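Local coordinates for protein transcriptional regulator, GntR family (Thermotoga maritima, PDB 3SXM) that probably acts as a DNA-binding transcription regulator, this chain being its helical, metal-binding FCD domain in a metal-free state, at residues L62-I67 against L78-W83; N93-V98 against K127-E132; K104-R109 against E116-K121. The protein carries 3 engineered substitutions. All coordinates share one frame; numbering follows the deposited sequence.

Contact 1 (L62-I67 against L78-W83)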
loop_
_atom_site.group_PDB
_atom_site.type_symbol
_atom_site.label_atom_id
_atom_site.label_comp_id
_atom_site.label_asym_id
_atom_site.label_seq_id
_atom_site.Cartn_x
_atom_site.Cartn_y
_atom_site.Cartn_z
ATOM N N LEU A 62 -10.184 10.167 -10.996
ATOM C CA LEU A 62 -8.823 10.627 -10.709
ATOM C C LEU A 62 -8.132 9.600 -9.821
ATOM O O LEU A 62 -6.992 9.229 -10.091
ATOM C CB LEU A 62 -8.870 12.010 -10.035
ATOM C CG LEU A 62 -7.500 12.586 -9.714
ATOM C CD1 LEU A 62 -6.636 12.760 -10.948
ATOM C CD2 LEU A 62 -7.646 13.877 -8.994
ATOM N N HIS A 63 -8.793 9.189 -8.748
ATOM C CA HIS A 63 -8.146 8.292 -7.781
ATOM C C HIS A 63 -7.972 6.905 -8.382
ATOM O O HIS A 63 -6.899 6.285 -8.171
ATOM C CB HIS A 63 -8.892 8.298 -6.460
ATOM C CG HIS A 63 -8.817 9.623 -5.781
ATOM N ND1 HIS A 63 -7.801 9.991 -4.922
ATOM C CD2 HIS A 63 -9.616 10.720 -5.901
ATOM C CE1 HIS A 63 -7.969 11.247 -4.547
ATOM N NE2 HIS A 63 -9.072 11.691 -5.127
ATOM N N LYS A 64 -8.922 6.418 -9.154
ATOM C CA LYS A 64 -8.740 5.141 -9.889
ATOM C C LYS A 64 -7.633 5.244 -10.922
ATOM O O LYS A 64 -6.986 4.209 -11.159
ATOM C CB LYS A 64 -10.032 4.652 -10.518
ATOM C CG LYS A 64 -10.952 4.099 -9.472
ATOM C CD LYS A 64 -12.205 3.531 -10.053
ATOM C CE LYS A 64 -12.929 2.639 -9.033
ATOM N NZ LYS A 64 -14.215 2.175 -9.619
ATOM N N LEU A 65 -7.392 6.414 -11.533
ATOM C CA LEU A 65 -6.319 6.568 -12.535
ATOM C C LEU A 65 -4.985 6.313 -11.872
ATOM O O LEU A 65 -4.088 5.651 -12.463
ATOM C CB LEU A 65 -6.322 8.012 -13.146
ATOM C CG LEU A 65 -5.075 8.396 -13.964
ATOM C CD1 LEU A 65 -4.920 7.561 -15.137
ATOM C CD2 LEU A 65 -5.153 9.857 -14.336
ATOM N N PHE A 66 -4.797 6.797 -10.667
ATOM C CA PHE A 66 -3.478 6.665 -9.992
ATOM C C PHE A 66 -3.199 5.168 -9.871
ATOM O O PHE A 66 -2.090 4.693 -10.141
ATOM C CB PHE A 66 -3.482 7.305 -8.613
ATOM C CG PHE A 66 -3.694 8.815 -8.612
ATOM C CD1 PHE A 66 -3.406 9.601 -9.704
ATOM C CD2 PHE A 66 -4.232 9.418 -7.487
ATOM C CE1 PHE A 66 -3.626 10.997 -9.690
ATOM C CE2 PHE A 66 -4.424 10.812 -7.485
ATOM C CZ PHE A 66 -4.112 11.548 -8.565
ATOM N N ILE A 67 -4.210 4.443 -9.455
ATOM C CA ILE A 67 -4.081 2.978 -9.214
ATOM C C ILE A 67 -3.849 2.258 -10.547
ATOM O O ILE A 67 -2.937 1.385 -10.673
ATOM C CB ILE A 67 -5.321 2.454 -8.527
ATOM C CG1 ILE A 67 -5.489 3.092 -7.145
ATOM C CG2 ILE A 67 -5.352 0.913 -8.463
ATOM C CD1 ILE A 67 -4.489 2.658 -6.080
ATOM N N LEU A 78 -7.514 -5.125 -5.908
ATOM C CA LEU A 78 -7.731 -4.869 -4.476
ATOM C C LEU A 78 -8.430 -3.539 -4.314
ATOM O O LEU A 78 -9.333 -3.404 -3.471
ATOM C CB LEU A 78 -6.388 -4.878 -3.712
ATOM C CG LEU A 78 -5.705 -6.247 -3.657
ATOM C CD1 LEU A 78 -4.362 -6.055 -3.040
ATOM C CD2 LEU A 78 -6.499 -7.228 -2.836
ATOM N N TYR A 79 -8.081 -2.571 -5.141
ATOM C CA TYR A 79 -8.719 -1.233 -5.033
ATOM C C TYR A 79 -10.177 -1.368 -5.464
ATOM O O TYR A 79 -11.101 -0.768 -4.834
ATOM C CB TYR A 79 -8.004 -0.209 -5.883
ATOM C CG TYR A 79 -8.338 1.228 -5.553
ATOM C CD1 TYR A 79 -7.761 1.858 -4.480
ATOM C CD2 TYR A 79 -9.194 1.926 -6.360
ATOM C CE1 TYR A 79 -8.032 3.220 -4.201
ATOM C CE2 TYR A 79 -9.495 3.277 -6.070
ATOM C CZ TYR A 79 -8.922 3.872 -5.012
ATOM O OH TYR A 79 -9.238 5.199 -4.759
ATOM N N GLU A 80 -10.443 -2.152 -6.510
ATOM C CA GLU A 80 -11.816 -2.396 -6.937
ATOM C C GLU A 80 -12.610 -3.057 -5.826
ATOM O O GLU A 80 -13.807 -2.741 -5.585
ATOM C CB GLU A 80 -11.772 -3.286 -8.150
ATOM C CG GLU A 80 -11.526 -2.563 -9.409
ATOM C CD GLU A 80 -12.814 -2.157 -10.088
ATOM O OE1 GLU A 80 -13.626 -1.483 -9.433
ATOM O OE2 GLU A 80 -13.028 -2.533 -11.263
ATOM N N LYS A 81 -11.983 -4.013 -5.132
ATOM C CA LYS A 81 -12.664 -4.703 -4.048
ATOM C C LYS A 81 -13.116 -3.784 -2.925
ATOM O O LYS A 81 -14.216 -4.018 -2.363
ATOM C CB LYS A 81 -11.751 -5.799 -3.460
ATOM C CG LYS A 81 -12.354 -6.580 -2.299
ATOM C CD LYS A 81 -13.394 -7.588 -2.763
ATOM C CE LYS A 81 -13.930 -8.425 -1.592
ATOM N NZ LYS A 81 -13.058 -9.607 -1.323
ATOM N N ILE A 82 -12.302 -2.779 -2.633
ATOM C CA ILE A 82 -12.591 -1.845 -1.561
ATOM C C ILE A 82 -13.368 -0.628 -2.035
ATOM O O ILE A 82 -13.690 0.220 -1.230
ATOM C CB ILE A 82 -11.394 -1.434 -0.749
ATOM C CG1 ILE A 82 -10.394 -0.620 -1.568
ATOM C CG2 ILE A 82 -10.778 -2.677 -0.089
ATOM C CD1 ILE A 82 -9.239 -0.001 -0.741
ATOM N N TRP A 83 -13.653 -0.513 -3.322
ATOM C CA TRP A 83 -14.266 0.692 -3.853
ATOM C C TRP A 83 -15.611 0.996 -3.226
ATOM O O TRP A 83 -15.816 2.171 -2.900
ATOM C CB TRP A 83 -14.380 0.696 -5.419
ATOM C CG TRP A 83 -15.061 1.942 -5.813
ATOM C CD1 TRP A 83 -16.354 2.053 -6.155
ATOM C CD2 TRP A 83 -14.526 3.266 -5.756
ATOM N NE1 TRP A 83 -16.685 3.367 -6.342
ATOM C CE2 TRP A 83 -15.584 4.138 -6.077
ATOM C CE3 TRP A 83 -13.269 3.797 -5.425
ATOM C CZ2 TRP A 83 -15.412 5.534 -6.124
ATOM C CZ3 TRP A 83 -13.089 5.172 -5.493
ATOM C CH2 TRP A 83 -14.174 6.026 -5.818
HETATM O O HOH W 1 -15.755 0.034 -9.019
#
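K64 and Y79 meet between two successive helices of the FCD bundle, 51-68 and 73-90, which form an antiparallel hairpin: the short segments run at 154° with their axes 11.1 Å apart. At that spacing long side chains must span the gap, and K64 illustrates how. From CB the chain leaves with CG anti to the carbonyl carbon (chi1 -74°), which sets CG at the edge of the Y79 ring, 3.8 Å from CE2. Beyond CG it is extended, carrying CE over one face of the W83 indole, 3.7 Å from CD2. NZ then lies over the five-membered ring of W83, 3.9 Å from its centroid and 10° off the normal, a cation-pi contact. The ammonium also pairs with E60, and E80 OE1 adds a long salt bridge, bridged by a water that accepts from NZ and donates to OE1. Deeper in, I67 CG1 sits over the centre of one face of the Y79 ring, 3.6 Å above its plane, while I67 CG2 reaches Y79 CB. H63, a zinc ligand in the metal-bound protein, shares E19 with Y79, an arrangement that may help hold its ring: E19 is hydrogen-bonded through OE1 to H63 ND1 and through OE2 to the Y79 hydroxyl. That hydroxyl oxygen, OH of Y79, rests 3.6 Å from H63 CB.

Contact 2 (N93-V98 against K127-E132)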
loop_
_atom_site.group_PDB
_atom_site.type_symbol
_atom_site.label_atom_id
_atom_site.label_comp_id
_atom_site.label_asym_id
_atom_site.label_seq_id
_atom_site.Cartn_x
_atom_site.Cartn_y
_atom_site.Cartn_z
ATOM N N ASN A 93 -20.000 12.686 3.922
ATOM C CA ASN A 93 -19.879 14.115 4.119
ATOM C C ASN A 93 -19.640 14.796 2.799
ATOM O O ASN A 93 -18.772 14.447 2.114
ATOM C CB ASN A 93 -18.737 14.399 5.073
ATOM C CG ASN A 93 -18.622 15.868 5.450
ATOM O OD1 ASN A 93 -17.594 16.472 5.293
ATOM N ND2 ASN A 93 -19.659 16.405 5.971
ATOM N N GLU A 94 -20.434 15.802 2.479
ATOM C CA GLU A 94 -20.342 16.528 1.214
ATOM C C GLU A 94 -19.380 17.697 1.234
ATOM O O GLU A 94 -19.617 18.680 1.936
ATOM C CB GLU A 94 -21.727 17.137 0.964
ATOM C CG GLU A 94 -21.858 17.985 -0.272
ATOM C CD GLU A 94 -21.448 19.430 -0.068
ATOM O OE1 GLU A 94 -22.128 20.154 0.711
ATOM O OE2 GLU A 94 -20.480 19.865 -0.735
ATOM N N ARG A 95 -18.303 17.585 0.466
ATOM C CA ARG A 95 -17.285 18.626 0.432
ATOM C C ARG A 95 -17.004 19.169 -0.954
ATOM O O ARG A 95 -15.881 19.625 -1.204
ATOM C CB ARG A 95 -16.112 17.937 1.129
ATOM C CG ARG A 95 -15.082 18.813 1.650
ATOM C CD ARG A 95 -14.085 17.952 2.423
ATOM N NE ARG A 95 -12.972 18.785 2.794
ATOM C CZ ARG A 95 -11.814 18.821 2.137
ATOM N NH1 ARG A 95 -11.644 18.108 1.022
ATOM N NH2 ARG A 95 -10.870 19.597 2.619
ATOM N N TYR A 96 -17.938 19.062 -1.887
ATOM C CA TYR A 96 -17.625 19.247 -3.320
ATOM C C TYR A 96 -16.678 20.371 -3.739
ATOM O O TYR A 96 -15.688 20.170 -4.458
ATOM C CB TYR A 96 -18.955 19.369 -4.104
ATOM C CG TYR A 96 -19.956 18.281 -3.857
ATOM C CD1 TYR A 96 -19.596 16.954 -3.823
ATOM C CD2 TYR A 96 -21.276 18.587 -3.642
ATOM C CE1 TYR A 96 -20.511 15.948 -3.590
ATOM C CE2 TYR A 96 -22.220 17.588 -3.397
ATOM C CZ TYR A 96 -21.826 16.265 -3.370
ATOM O OH TYR A 96 -22.732 15.249 -3.117
ATOM N N VAL A 97 -16.959 21.574 -3.284
ATOM C CA VAL A 97 -16.185 22.714 -3.729
ATOM C C VAL A 97 -14.746 22.578 -3.318
ATOM O O VAL A 97 -13.840 22.813 -4.123
ATOM C CB VAL A 97 -16.803 23.990 -3.179
ATOM C CG1 VAL A 97 -15.844 25.191 -3.342
ATOM C CG2 VAL A 97 -18.100 24.242 -3.913
ATOM N N VAL A 98 -14.528 22.256 -2.056
ATOM C CA VAL A 98 -13.190 22.195 -1.542
ATOM C C VAL A 98 -12.433 20.977 -2.095
ATOM O O VAL A 98 -11.258 21.102 -2.437
ATOM C CB VAL A 98 -13.165 22.241 -0.013
ATOM C CG1 VAL A 98 -11.726 22.082 0.497
ATOM C CG2 VAL A 98 -13.753 23.534 0.482
ATOM N N LYS A 127 -6.253 13.320 4.185
ATOM C CA LYS A 127 -6.305 13.629 5.615
ATOM C C LYS A 127 -7.368 14.685 5.898
ATOM O O LYS A 127 -8.004 14.646 6.944
ATOM C CB LYS A 127 -4.963 14.003 6.203
ATOM C CG LYS A 127 -3.983 12.847 6.073
ATOM C CD LYS A 127 -2.991 12.734 7.180
ATOM C CE LYS A 127 -1.922 11.716 6.819
ATOM N NZ LYS A 127 -1.077 11.225 7.955
ATOM N N ASN A 128 -7.563 15.599 4.959
ATOM C CA ASN A 128 -8.571 16.670 5.133
ATOM C C ASN A 128 -9.955 16.084 5.039
ATOM O O ASN A 128 -10.820 16.435 5.875
ATOM C CB ASN A 128 -8.407 17.751 4.048
ATOM C CG ASN A 128 -7.234 18.708 4.305
ATOM O OD1 ASN A 128 -6.644 18.742 5.378
ATOM N ND2 ASN A 128 -6.933 19.525 3.308
ATOM N N VAL A 129 -10.198 15.219 4.056
ATOM C CA VAL A 129 -11.451 14.485 3.920
ATOM C C VAL A 129 -11.739 13.712 5.211
ATOM O O VAL A 129 -12.832 13.790 5.781
ATOM C CB VAL A 129 -11.407 13.597 2.687
ATOM C CG1 VAL A 129 -12.453 12.538 2.709
ATOM C CG2 VAL A 129 -11.481 14.468 1.438
ATOM N N GLU A 130 -10.749 12.992 5.692
ATOM C CA GLU A 130 -10.864 12.207 6.905
ATOM C C GLU A 130 -11.298 13.090 8.068
ATOM O O GLU A 130 -12.264 12.753 8.771
ATOM C CB GLU A 130 -9.531 11.525 7.219
ATOM C CG GLU A 130 -9.530 10.684 8.465
ATOM C CD GLU A 130 -8.190 10.047 8.683
ATOM O OE1 GLU A 130 -7.153 10.713 8.458
ATOM O OE2 GLU A 130 -8.167 8.857 8.994
ATOM N N ALA A 131 -10.579 14.171 8.291
ATOM C CA ALA A 131 -10.818 15.020 9.438
ATOM C C ALA A 131 -12.226 15.588 9.380
ATOM O O ALA A 131 -12.915 15.670 10.419
ATOM C CB ALA A 131 -9.756 16.124 9.515
ATOM N N GLU A 132 -12.653 16.018 8.201
ATOM C CA GLU A 132 -13.955 16.653 8.094
ATOM C C GLU A 132 -15.061 15.630 8.241
ATOM O O GLU A 132 -16.123 15.918 8.804
ATOM C CB GLU A 132 -14.074 17.362 6.737
ATOM C CG GLU A 132 -13.277 18.558 6.570
ATOM C CD GLU A 132 -14.172 19.763 6.318
ATOM O OE1 GLU A 132 -13.810 20.872 6.757
ATOM O OE2 GLU A 132 -15.248 19.593 5.699
HETATM O O HOH W 2 -15.208 15.206 4.190
HETATM O O HOH W 3 -10.858 20.975 5.423
#
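R95 NH1 is gripped by two groups of the helix that R95 itself precedes, the hydroxyl of S99 and OE1 of E102, and it rests 3.7 Å from V129 CG2 across the contact. R95 stands at the N-cap of helix 96-111, and the case shows how a residue just ahead of a helix can span to a neighbouring one. With CG anti to the backbone N (chi1 -161°) and the chain extended to NE, the guanidinium reaches helix 115-135, with backbone atoms of N128 and V129 over one face. V98 CG1 lies over the opposite face toward its rim, 3.4 Å above the plane. NH2 comes within 3.4 Å of N128 CB. E132 approaches the edge instead, its OE2 near the guanidinium plane but 3.8 Å from R95 NE, a long salt bridge; the carboxylate is turned 63° from that plane, so the two groups do not meet as a flat pair. A water bridges the pair, accepting from R95 NH2 at 3.1 Å and donating to E132 OE1. E102 also reaches helix 115-135, its OE2 accepting from N128 ND2. A leucine in place of R95 would probably leave E102 OE1 and E132 without their positive partner and V98 and N128 without the flat group between them. Farther out, a second water donates to N93 OD1 at 2.9 Å and to V129 O. This surface junction joins the start of helix 96-111 to the later turns of helix 115-135, with Y96 packing on helix 51-68 and K127 and E130 touching helix 5-25.

Contact 3 (K104-R109 against E116-K121)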
loop_
_atom_site.group_PDB
_atom_site.type_symbol
_atom_site.label_atom_id
_atom_site.label_comp_id
_atom_site.label_asym_id
_atom_site.label_seq_id
_atom_site.Cartn_x
_atom_site.Cartn_y
_atom_site.Cartn_z
ATOM N N LYS A 104 -8.055 19.943 -8.445
ATOM C CA LYS A 104 -7.509 20.796 -9.476
ATOM C C LYS A 104 -6.037 21.072 -9.243
ATOM O O LYS A 104 -5.230 21.011 -10.196
ATOM C CB LYS A 104 -8.283 22.129 -9.517
ATOM C CG LYS A 104 -7.800 23.061 -10.612
ATOM C CD LYS A 104 -8.482 24.422 -10.639
ATOM C CE LYS A 104 -7.731 25.334 -11.645
ATOM N NZ LYS A 104 -8.249 26.705 -11.709
ATOM N N GLU A 105 -5.666 21.433 -8.017
ATOM C CA GLU A 105 -4.308 21.763 -7.671
ATOM C C GLU A 105 -3.388 20.551 -7.666
ATOM O O GLU A 105 -2.233 20.662 -8.132
ATOM C CB GLU A 105 -4.298 22.561 -6.359
ATOM C CG GLU A 105 -4.944 23.943 -6.610
ATOM C CD GLU A 105 -5.103 24.801 -5.395
ATOM O OE1 GLU A 105 -5.133 24.303 -4.250
ATOM O OE2 GLU A 105 -5.230 26.024 -5.640
ATOM N N LEU A 106 -3.910 19.430 -7.216
ATOM C CA LEU A 106 -3.136 18.172 -7.297
ATOM C C LEU A 106 -2.776 17.893 -8.755
ATOM O O LEU A 106 -1.628 17.551 -9.092
ATOM C CB LEU A 106 -3.966 17.043 -6.710
ATOM C CG LEU A 106 -3.460 15.606 -6.895
ATOM C CD1 LEU A 106 -2.086 15.430 -6.329
ATOM C CD2 LEU A 106 -4.408 14.665 -6.242
ATOM N N ILE A 107 -3.766 17.947 -9.621
ATOM C CA ILE A 107 -3.506 17.673 -11.024
ATOM C C ILE A 107 -2.458 18.641 -11.571
ATOM O O ILE A 107 -1.547 18.236 -12.305
ATOM C CB ILE A 107 -4.764 17.717 -11.817
ATOM C CG1 ILE A 107 -5.683 16.579 -11.404
ATOM C CG2 ILE A 107 -4.448 17.617 -13.300
ATOM C CD1 ILE A 107 -7.072 16.691 -11.951
ATOM N N GLU A 108 -2.526 19.922 -11.219
ATOM C CA GLU A 108 -1.573 20.873 -11.801
ATOM C C GLU A 108 -0.174 20.584 -11.292
ATOM O O GLU A 108 0.789 20.710 -12.038
ATOM C CB GLU A 108 -1.992 22.300 -11.523
ATOM C CG GLU A 108 -1.005 23.374 -11.952
ATOM C CD GLU A 108 -0.690 23.396 -13.403
ATOM O OE1 GLU A 108 -1.602 23.062 -14.196
ATOM O OE2 GLU A 108 0.480 23.750 -13.731
ATOM N N ARG A 109 -0.046 20.136 -10.038
ATOM C CA ARG A 109 1.285 19.750 -9.507
ATOM C C ARG A 109 1.832 18.596 -10.310
ATOM O O ARG A 109 3.022 18.534 -10.622
ATOM C CB ARG A 109 1.225 19.406 -8.018
ATOM C CG ARG A 109 0.948 20.643 -7.127
ATOM C CD ARG A 109 1.008 20.317 -5.650
ATOM N NE ARG A 109 0.548 21.453 -4.821
ATOM C CZ ARG A 109 0.642 21.521 -3.508
ATOM N NH1 ARG A 109 1.176 20.529 -2.821
ATOM N NH2 ARG A 109 0.156 22.562 -2.871
ATOM N N GLU A 116 7.058 15.806 -5.592
ATOM C CA GLU A 116 7.034 15.892 -4.153
ATOM C C GLU A 116 5.744 16.640 -3.721
ATOM O O GLU A 116 5.035 16.209 -2.814
ATOM C CB GLU A 116 8.285 16.636 -3.629
ATOM C CG GLU A 116 8.713 16.216 -2.243
ATOM C CD GLU A 116 9.880 17.038 -1.678
ATOM O OE1 GLU A 116 10.325 18.011 -2.327
ATOM O OE2 GLU A 116 10.355 16.693 -0.573
ATOM N N GLY A 117 5.450 17.729 -4.387
ATOM C CA GLY A 117 4.274 18.531 -4.064
ATOM C C GLY A 117 2.994 17.778 -4.382
ATOM O O GLY A 117 2.002 17.901 -3.664
ATOM N N ALA A 118 2.976 16.971 -5.435
ATOM C CA ALA A 118 1.784 16.190 -5.739
ATOM C C ALA A 118 1.482 15.159 -4.674
ATOM O O ALA A 118 0.330 15.017 -4.268
ATOM C CB ALA A 118 1.885 15.508 -7.074
ATOM N N ILE A 119 2.524 14.480 -4.192
ATOM C CA ILE A 119 2.335 13.504 -3.127
ATOM C C ILE A 119 1.832 14.195 -1.881
ATOM O O ILE A 119 0.900 13.737 -1.226
ATOM C CB ILE A 119 3.657 12.763 -2.892
ATOM C CG1 ILE A 119 3.980 11.893 -4.112
ATOM C CG2 ILE A 119 3.541 11.886 -1.621
ATOM C CD1 ILE A 119 5.463 11.477 -4.170
ATOM N N GLU A 120 2.399 15.351 -1.576
ATOM C CA GLU A 120 1.933 16.126 -0.417
ATOM C C GLU A 120 0.456 16.485 -0.563
ATOM O O GLU A 120 -0.308 16.368 0.388
ATOM C CB GLU A 120 2.735 17.417 -0.216
ATOM C CG GLU A 120 4.139 17.220 0.281
ATOM C CD GLU A 120 4.914 18.533 0.391
ATOM O OE1 GLU A 120 4.326 19.642 0.226
ATOM O OE2 GLU A 120 6.125 18.462 0.659
ATOM N N LYS A 121 0.050 16.930 -1.743
ATOM C CA LYS A 121 -1.339 17.364 -1.934
ATOM C C LYS A 121 -2.325 16.194 -1.839
ATOM O O LYS A 121 -3.425 16.357 -1.309
ATOM C CB LYS A 121 -1.527 18.084 -3.282
ATOM C CG LYS A 121 -2.852 18.819 -3.457
ATOM C CD LYS A 121 -2.907 20.050 -2.471
ATOM C CE LYS A 121 -4.084 20.935 -2.653
ATOM N NZ LYS A 121 -4.034 21.970 -1.542
HETATM O O HOH W 4 -3.100 24.442 -2.622
HETATM O O HOH W 5 -6.554 22.952 -2.461
HETATM O O HOH W 6 1.854 20.890 -0.080
HETATM O O HOH W 7 -1.108 22.461 -0.288
#
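R109 leaves its helix with CG anti to the carbonyl carbon (chi1 -69°) and then runs extended, whereas K121 sets CG opposite its backbone N and bends at chi2 (68°); the lysine CD thereby comes to lie over the centre of the guanidinium, 3.9 Å above its plane. At the edge of that plane R109 NH1 donates to G117 O at 2.9 Å, with an N-H...O angle of 161°. NH1 comes from above the carbonyl plane and K121 N, in its helical bond, from the other face, so two donors hold this oxygen. R109 is a knob in a hole lined by G117, A118, E120 and K121, in the closely packed antiparallel helical hairpin of 96-111 and 115-135, whose segment axes approach to 8.5 Å. A CB on G117 would fall 3.4 Å from R109 CD, a tight fit. On the buried side L106 CD1 packs 3.2 Å from A118 O and touches A118 CB. Toward solvent, K121 NZ and R109 NH2 stand 4.4 Å apart, and one water accepts from both. E105 OE1 probably offsets this charge, forming a long salt bridge with K121 NZ at 3.7 Å, while two waters each accept from NZ and donate to OE1.

Following the chain from its N terminus, contact 1 comes first and closes a short loop of ten residues, pairing helix 51-68 with helix 73-90. It is complete before either of the others opens. Contact 2 then begins just ahead of helix 96-111 and closes far along helix 115-135; contact 3 is nested inside that loop, joining the same two helices near the turn between them. Contacts 2 and 3, with centres about 17 Å apart, thus fasten one hairpin at two levels. Contact 1 meets that hairpin directly, F66 packing on L106 and L62 on I107, while its nearest atoms stay about 8 Å from contact 2.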